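Local coordinates for N-acetylmuramoyl-l-alanine amidase (Bartonella henselae, PDB 3NE8), which probably hydrolyses the amide bond between N-acetylmuramic acid and L-alanine in peptidoglycan, as a zinc-dependent cell-wall amidase linked to bacterial cell division, at residues 7-12 with 49-54. Sequence-based numbering, arbitrary orientation.
Sequences VVLDPG and TIVALT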
# COMPACT_ATOMS: atom_id res chain seq x y z
N VAL A 7 6.09 11.52 12.49
CA VAL A 7 5.43 10.42 13.20
C VAL A 7 5.11 10.83 14.63
O VAL A 7 5.97 11.37 15.33
CB VAL A 7 6.35 9.19 13.26
CG1 VAL A 7 5.67 8.03 13.98
CG2 VAL A 7 6.74 8.76 11.86
N VAL A 8 3.88 10.56 15.07
CA VAL A 8 3.51 10.77 16.45
C VAL A 8 3.24 9.42 17.09
O VAL A 8 2.49 8.60 16.54
CB VAL A 8 2.29 11.71 16.56
CG1 VAL A 8 1.76 11.74 18.00
CG2 VAL A 8 2.70 13.11 16.12
N LEU A 9 3.90 9.19 18.22
CA LEU A 9 3.73 7.98 19.01
C LEU A 9 2.91 8.30 20.24
O LEU A 9 3.17 9.29 20.93
CB LEU A 9 5.08 7.42 19.45
CG LEU A 9 6.09 7.19 18.33
CD1 LEU A 9 7.40 6.66 18.87
CD2 LEU A 9 5.54 6.26 17.26
N ASP A 10 1.93 7.45 20.53
CA ASP A 10 1.03 7.63 21.65
C ASP A 10 1.21 6.50 22.65
O ASP A 10 0.69 5.40 22.46
CB ASP A 10 -0.42 7.66 21.16
CG ASP A 10 -1.41 7.71 22.30
OD1 ASP A 10 -1.22 8.56 23.18
OD2 ASP A 10 -2.36 6.88 22.33
N PRO A 11 1.94 6.76 23.75
CA PRO A 11 2.03 5.73 24.79
C PRO A 11 0.70 5.60 25.52
O PRO A 11 0.26 6.54 26.20
CB PRO A 11 3.13 6.27 25.74
CG PRO A 11 3.77 7.42 25.02
CD PRO A 11 2.73 7.96 24.09
N GLY A 12 0.03 4.47 25.35
CA GLY A 12 -1.29 4.29 25.94
C GLY A 12 -1.31 4.54 27.44
O GLY A 12 -0.34 4.26 28.16
N THR A 49 13.26 11.01 9.67
CA THR A 49 12.03 10.86 10.45
C THR A 49 12.03 11.81 11.64
O THR A 49 12.97 11.81 12.44
CB THR A 49 11.83 9.43 10.99
OG1 THR A 49 11.93 8.49 9.91
CG2 THR A 49 10.47 9.31 11.65
N ILE A 50 10.98 12.61 11.76
CA ILE A 50 10.81 13.50 12.90
C ILE A 50 9.71 12.93 13.79
O ILE A 50 8.62 12.62 13.30
CB ILE A 50 10.44 14.91 12.45
CG1 ILE A 50 11.56 15.49 11.57
CG2 ILE A 50 10.20 15.82 13.65
CD1 ILE A 50 11.29 16.90 11.12
N VAL A 51 10.01 12.78 15.07
CA VAL A 51 9.14 12.05 15.98
C VAL A 51 8.68 12.93 17.12
O VAL A 51 9.47 13.71 17.67
CB VAL A 51 9.90 10.88 16.62
CG1 VAL A 51 8.99 10.07 17.54
CG2 VAL A 51 10.52 10.01 15.56
N ALA A 52 7.41 12.81 17.50
CA ALA A 52 6.92 13.41 18.73
C ALA A 52 6.09 12.38 19.47
O ALA A 52 5.52 11.47 18.85
CB ALA A 52 6.09 14.65 18.44
N LEU A 53 6.04 12.50 20.79
CA LEU A 53 5.19 11.67 21.63
C LEU A 53 4.00 12.49 22.14
O LEU A 53 4.15 13.69 22.42
CB LEU A 53 5.99 11.12 22.81
CG LEU A 53 6.71 9.78 22.61
CD1 LEU A 53 7.68 9.80 21.42
CD2 LEU A 53 7.43 9.36 23.88
N THR A 54 2.83 11.86 22.28
CA THR A 54 1.70 12.55 22.88
C THR A 54 1.99 12.93 24.34
O THR A 54 1.52 13.96 24.82
CB THR A 54 0.42 11.71 22.81
OG1 THR A 54 0.67 10.45 23.44
CG2 THR A 54 -0.02 11.50 21.36
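Val-7, Leu-9 and their partners on 49-54 form a parallel beta ladder, the short strand segments crossing at -27°, the twist of a parallel pair, with axes 4.7 Å apart at closest. With helix 28-45 between them in sequence, they make a beta-alpha-beta unit at one border of the mixed sheet of this zinc amidase; 49-53 is one of the sheet's two outermost strands within the chain. Leu-9 N gives its hydrogen to Ala-52 O (2.9 Å), and Leu-9 O accepts from Thr-54 N, so one residue bonds to two that flank Leu-53, the usual parallel pattern. Val-7 does the same with Ile-50 and Ala-52. Three of these carbonyls also take a CA-H...O contact, as where Val-8 CA lies 3.2 Å from Ala-52 O.

Val-7, Leu-9, Val-51 and Leu-53 share the face covered by helices 28-45 and 206-227, where branched apolar chains suit packing under helices, Leu-9 on Leu-39 and Val-7 on Ile-220. Leu-9 CD1 rests against Val-51 CG1 (4.0 Å), while its CB also meets Leu-53 CD1. On the other face, the methyl of Ala-52 sits beside Val-8 CG2, and both residues touch Phe-73, a bulky ring that a small alanine accommodates.

Just after its strand, Thr-54 turns back toward 7-12, at the end of the sheet near the zinc ion. From the ladder, Val-8 CG1, opposite the backbone N (chi1 171°), reaches Thr-54 CG2 at 3.8 Å, the two side chains crossing at about a right angle. Threonine serves both needs here: its methyl packs on valine and its hydroxyl binds a carboxylate. The side chain of Asp-10, about 8 Å from the zinc ion, also forms a salt bridge from OD1 to Arg-66 and a hydrogen bond from OD2 to Ser-80, which fixes the carboxylate's rotation. Thr-54 OG1 donates to the anti lone pair of Asp-10 OD1 over 2.7 Å, with Pro-11 CD 3.3 Å from that same hydroxyl oxygen.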